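Ribosomal RNA small subunit methyltransferase D (PDB 2FPO) methylates the N2 amino group of guanine 966 of 16S ribosomal RNA in the assembled 30S particle, with S-adenosyl-L-methionine as methyl donor. Local coordinates at residues N47-A50 with P51-V54; E178-G182 with Q183-R187. All coordinates share one frame; numbering follows the deposited sequence. Where two conformers were deposited one is given.

Contact 1 (N47-A50 with P51-V54); sequences NWLA and PVIV
Leu49 and Val52, three residues apart at the C-terminal end of helix 39-53, meet through single methyl groups: CD2 of Leu49 lies 4.1 Å from CG2 of Val52, and the two side chains run across each other at a slant. The leucine reaches this place with CG anti to its carbonyl carbon (chi1 -70°) and an extended second torsion. The same CG2 of Val52 also rests against the carbonyl oxygen of Leu49, at 3.3 Å. The CB of Ile53 points toward the preceding turn, and with CG1 anti to the backbone N (chi1 -173°) the branch methyl CG2 of Ile53 lies 3.4 Å from the carbonyl oxygen of Ala50. On the exposed side, across the Ala50-Pro51 peptide bond, CB of Ala50 and CD of Pro51 come to 3.5 Å, tighter than usual van der Waals contact. Leu49, Val52 and Ile53 all pack on Ile125 of the central strand 123-128, while Trp48 points elsewhere, to Arg177 and Lys179 of the edge strand 173-181.

Pro51 brings no N-H, and here the regular helical bonding breaks. The amide of Val52 instead turns back to the carbonyl of Leu49, N to O 3.0 Å, arriving above the carbonyl plane rather than on a lone pair. One water bridges the next pair, donating to the carbonyl oxygen of Ala50 and accepting from the amide N of Val54. Leu49 O and Val52 N are thus joined by a direct bond, and Ala50 O and Val54 N through solvent, while the aliphatic side chains fix the helix to the methyltransferase sheet.

Contact 2 (E178-G182 with Q183-R187); sequences EKVAG and QVAYR
Glu178 and Arg187 lie alongside each other, pointing the same way, and form a salt bridge in which a single carboxylate oxygen takes both bonds. Arg187 NE approaches Glu178 OE2 at 2.6 Å, close to the guanidinium plane and on the anti lone pair, and NH2 adds a weak second bond to the same OE2. The carboxylate and guanidinium planes are turned 53° apart, and CB of Ala185 sits over the rim of one guanidinium face. Cutting Arg187 back to an alanine would probably leave the Glu178 carboxylate without its charge partner. This is the tip of a beta hairpin, strands 173-181 and 184-191, joined by a type II' turn from Ala181 to Val184 with Gly182 at positive phi; it ends the mixed sheet of a Rossmann-like methyltransferase. Lys179 and Tyr186 exchange two nearly straight backbone bonds, 2.8 Å from Lys179 N to Tyr186 O and 2.7 Å from Tyr186 N to Lys179 O. At the turn, Ala181 N is satisfied by Val184 O, whereas Val184 N reaches Ala181 O at 3.3 Å from above the carbonyl plane. Gln183, Ala185 and Arg187 form backbone hydrogen bonds with Val162, Ser160 and Val158. CG1 of Val184 lies over one face of the Tyr186 ring, toward its rim, and Lys179 NZ bonds Thr44 OG1 of helix 39-53.

Overall arrangement
Both contacts are local, but they lie on different layers of the fold, their centres about 19 Å apart. Contact 1 is the partly buried end of helix 39-53, whose aliphatic side chains face the middle of the sheet; contact 2 is a surface hairpin at the sheet's margin. Its chemistry is accordingly more polar, with paired strand amides and an ion pair, where contact 1 relies on methyl packing, a backbone bond from Val52 to Leu49, and a bridging water. The two meet through Trp48, whose indole lies against the hairpin backbone, with CH2 of Trp48 3.5 Å from the carbonyl oxygen of Tyr186. Thus helix 39-53 spans from the central strand 123-128 to the edge strand 173-181.

Contact 1 (N47-A50 with P51-V54)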
loop_
_atom_site.group_PDB
_atom_site.type_symbol
_atom_site.label_atom_id
_atom_site.label_comp_id
_atom_site.label_asym_id
_atom_site.label_seq_id
_atom_site.Cartn_x
_atom_site.Cartn_y
_atom_site.Cartn_z
ATOM N N ASN A 47 11.196 0.128 -7.409
ATOM C CA ASN A 47 11.954 0.770 -8.476
ATOM C C ASN A 47 11.124 1.906 -9.099
ATOM O O ASN A 47 11.650 3.003 -9.296
ATOM C CB ASN A 47 12.457 -0.249 -9.507
ATOM C CG ASN A 47 13.487 -1.244 -8.921
ATOM O OD1 ASN A 47 13.910 -1.132 -7.765
ATOM N ND2 ASN A 47 13.876 -2.234 -9.729
ATOM N N TRP A 48 9.830 1.666 -9.361
ATOM C CA TRP A 48 8.948 2.760 -9.870
ATOM C C TRP A 48 8.858 3.951 -8.900
ATOM O O TRP A 48 8.730 5.099 -9.323
ATOM C CB TRP A 48 7.504 2.295 -10.121
ATOM C CG TRP A 48 7.276 1.266 -11.220
ATOM C CD1 TRP A 48 8.086 0.987 -12.294
ATOM C CD2 TRP A 48 6.146 0.398 -11.336
ATOM N NE1 TRP A 48 7.519 -0.010 -13.073
ATOM C CE2 TRP A 48 6.324 -0.380 -12.510
ATOM C CE3 TRP A 48 4.980 0.226 -10.577
ATOM C CZ2 TRP A 48 5.378 -1.325 -12.937
ATOM C CZ3 TRP A 48 4.056 -0.718 -10.983
ATOM C CH2 TRP A 48 4.259 -1.488 -12.166
ATOM N N LEU A 49 8.878 3.651 -7.600
ATOM C CA LEU A 49 8.693 4.640 -6.527
ATOM C C LEU A 49 9.982 5.282 -6.027
ATOM O O LEU A 49 9.939 6.181 -5.197
ATOM C CB LEU A 49 7.986 3.968 -5.336
ATOM C CG LEU A 49 6.508 3.602 -5.561
ATOM C CD1 LEU A 49 5.926 2.946 -4.318
ATOM C CD2 LEU A 49 5.677 4.817 -5.977
ATOM N N ALA A 50 11.125 4.819 -6.536
ATOM C CA ALA A 50 12.445 5.196 -5.988
ATOM C C ALA A 50 12.644 6.727 -5.885
ATOM O O ALA A 50 13.090 7.217 -4.856
ATOM C CB ALA A 50 13.569 4.539 -6.791
ATOM N N PRO A 51 12.282 7.488 -6.932
ATOM C CA PRO A 51 12.496 8.931 -6.815
ATOM C C PRO A 51 11.481 9.737 -5.991
ATOM O O PRO A 51 11.621 10.955 -5.924
ATOM C CB PRO A 51 12.507 9.391 -8.279
ATOM C CG PRO A 51 11.598 8.445 -8.970
ATOM C CD PRO A 51 11.744 7.118 -8.261
ATOM N N VAL A 52 10.477 9.085 -5.385
ATOM C CA VAL A 52 9.460 9.783 -4.585
ATOM C C VAL A 52 9.276 9.205 -3.170
ATOM O O VAL A 52 8.546 9.769 -2.357
ATOM C CB VAL A 52 8.089 9.859 -5.300
ATOM C CG1 VAL A 52 8.205 10.705 -6.594
ATOM C CG2 VAL A 52 7.560 8.480 -5.625
ATOM N N ILE A 53 9.932 8.077 -2.905
ATOM C CA ILE A 53 9.714 7.306 -1.682
ATOM C C ILE A 53 10.326 8.015 -0.447
ATOM O O ILE A 53 9.745 7.976 0.620
ATOM C CB ILE A 53 10.240 5.817 -1.828
ATOM C CG1 ILE A 53 9.862 4.965 -0.605
ATOM C CG2 ILE A 53 11.748 5.783 -2.063
ATOM C CD1 ILE A 53 8.348 4.761 -0.453
ATOM N N VAL A 54 11.474 8.693 -0.616
ATOM C CA VAL A 54 12.115 9.383 0.518
ATOM C C VAL A 54 11.204 10.511 0.973
ATOM O O VAL A 54 10.775 11.345 0.168
ATOM C CB VAL A 54 13.563 9.866 0.212
ATOM C CG1 VAL A 54 14.213 10.656 1.437
ATOM C CG2 VAL A 54 14.442 8.675 -0.184
HETATM O O HOH W 1 13.059 9.484 -3.104
#

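Contact 2 (E178-G182 with Q183-R187)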
loop_
_atom_site.group_PDB
_atom_site.type_symbol
_atom_site.label_atom_id
_atom_site.label_comp_id
_atom_site.label_asym_id
_atom_site.label_seq_id
_atom_site.Cartn_x
_atom_site.Cartn_y
_atom_site.Cartn_z
ATOM N N GLU A 178 2.672 0.179 -15.524
ATOM C CA GLU A 178 1.977 -1.110 -15.573
ATOM C C GLU A 178 2.915 -2.290 -15.870
ATOM O O GLU A 178 3.754 -2.204 -16.738
ATOM C CB GLU A 178 0.839 -1.085 -16.598
ATOM C CG GLU A 178 -0.021 -2.361 -16.547
ATOM C CD GLU A 178 -1.077 -2.420 -17.630
ATOM O OE1 GLU A 178 -0.708 -2.503 -18.812
ATOM O OE2 GLU A 178 -2.283 -2.407 -17.296
ATOM N N LYS A 179 2.755 -3.382 -15.138
ATOM C CA LYS A 179 3.454 -4.618 -15.439
ATOM C C LYS A 179 2.458 -5.757 -15.340
ATOM O O LYS A 179 1.715 -5.868 -14.367
ATOM C CB LYS A 179 4.593 -4.873 -14.454
ATOM C CG LYS A 179 5.379 -6.151 -14.744
ATOM C CD LYS A 179 6.467 -6.396 -13.711
ATOM C CE LYS A 179 7.465 -7.439 -14.230
ATOM N NZ LYS A 179 8.682 -7.592 -13.358
ATOM N N VAL A 180 2.444 -6.608 -16.353
ATOM C CA VAL A 180 1.660 -7.829 -16.296
ATOM C C VAL A 180 2.602 -9.019 -16.153
ATOM O O VAL A 180 3.527 -9.185 -16.940
ATOM C CB VAL A 180 0.706 -7.962 -17.509
ATOM C CG1 VAL A 180 -0.067 -9.263 -17.451
ATOM C CG2 VAL A 180 -0.261 -6.780 -17.533
ATOM N N ALA A 181 2.386 -9.806 -15.104
ATOM C CA ALA A 181 3.145 -11.031 -14.878
ATOM C C ALA A 181 2.211 -12.111 -14.361
ATOM O O ALA A 181 1.569 -11.963 -13.315
ATOM C CB ALA A 181 4.290 -10.799 -13.900
ATOM N N GLY A 182 2.148 -13.200 -15.113
ATOM C CA GLY A 182 1.229 -14.288 -14.822
ATOM C C GLY A 182 -0.208 -13.872 -15.073
ATOM O O GLY A 182 -0.560 -13.322 -16.124
ATOM N N GLN A 183 -1.035 -14.142 -14.082
ATOM C CA GLN A 183 -2.445 -13.824 -14.144
ATOM C C GLN A 183 -2.719 -12.405 -13.617
ATOM O O GLN A 183 -3.875 -12.028 -13.499
ATOM C CB GLN A 183 -3.217 -14.850 -13.299
ATOM C CG GLN A 183 -2.620 -15.038 -11.881
ATOM C CD GLN A 183 -3.510 -15.820 -10.908
ATOM O OE1 GLN A 183 -3.808 -15.342 -9.807
ATOM N NE2 GLN A 183 -3.915 -17.034 -11.303
ATOM N N VAL A 184 -1.671 -11.632 -13.295
ATOM C CA VAL A 184 -1.841 -10.398 -12.477
ATOM C C VAL A 184 -1.324 -9.111 -13.139
ATOM O O VAL A 184 -0.236 -9.079 -13.705
ATOM C CB VAL A 184 -1.204 -10.533 -11.059
ATOM C CG1 VAL A 184 -1.638 -9.381 -10.153
ATOM C CG2 VAL A 184 -1.580 -11.853 -10.412
ATOM N N ALA A 185 -2.121 -8.053 -13.046
ATOM C CA ALA A 185 -1.718 -6.742 -13.530
ATOM C C ALA A 185 -1.346 -5.860 -12.351
ATOM O O ALA A 185 -2.132 -5.665 -11.427
ATOM C CB ALA A 185 -2.810 -6.112 -14.376
ATOM N N TYR A 186 -0.115 -5.360 -12.382
ATOM C CA TYR A 186 0.411 -4.486 -11.334
ATOM C C TYR A 186 0.459 -3.087 -11.915
ATOM O O TYR A 186 1.123 -2.861 -12.912
ATOM C CB TYR A 186 1.807 -4.948 -10.928
ATOM C CG TYR A 186 1.852 -6.404 -10.514
ATOM C CD1 TYR A 186 1.611 -6.776 -9.184
ATOM C CD2 TYR A 186 2.134 -7.409 -11.443
ATOM C CE1 TYR A 186 1.642 -8.090 -8.805
ATOM C CE2 TYR A 186 2.174 -8.739 -11.059
ATOM C CZ TYR A 186 1.935 -9.062 -9.732
ATOM O OH TYR A 186 1.941 -10.367 -9.333
ATOM N N ARG A 187 -0.267 -2.154 -11.313
ATOM C CA ARG A 187 -0.412 -0.817 -11.901
ATOM C C ARG A 187 -0.124 0.303 -10.888
ATOM O O ARG A 187 -0.329 0.144 -9.691
ATOM C CB ARG A 187 -1.816 -0.641 -12.476
ATOM C CG ARG A 187 -2.148 -1.612 -13.598
ATOM C CD ARG A 187 -3.588 -1.442 -14.073
ATOM N NE ARG A 187 -3.842 -2.315 -15.213
ATOM C CZ ARG A 187 -4.651 -3.365 -15.191
ATOM N NH1 ARG A 187 -5.302 -3.684 -14.091
ATOM N NH2 ARG A 187 -4.816 -4.087 -16.279
#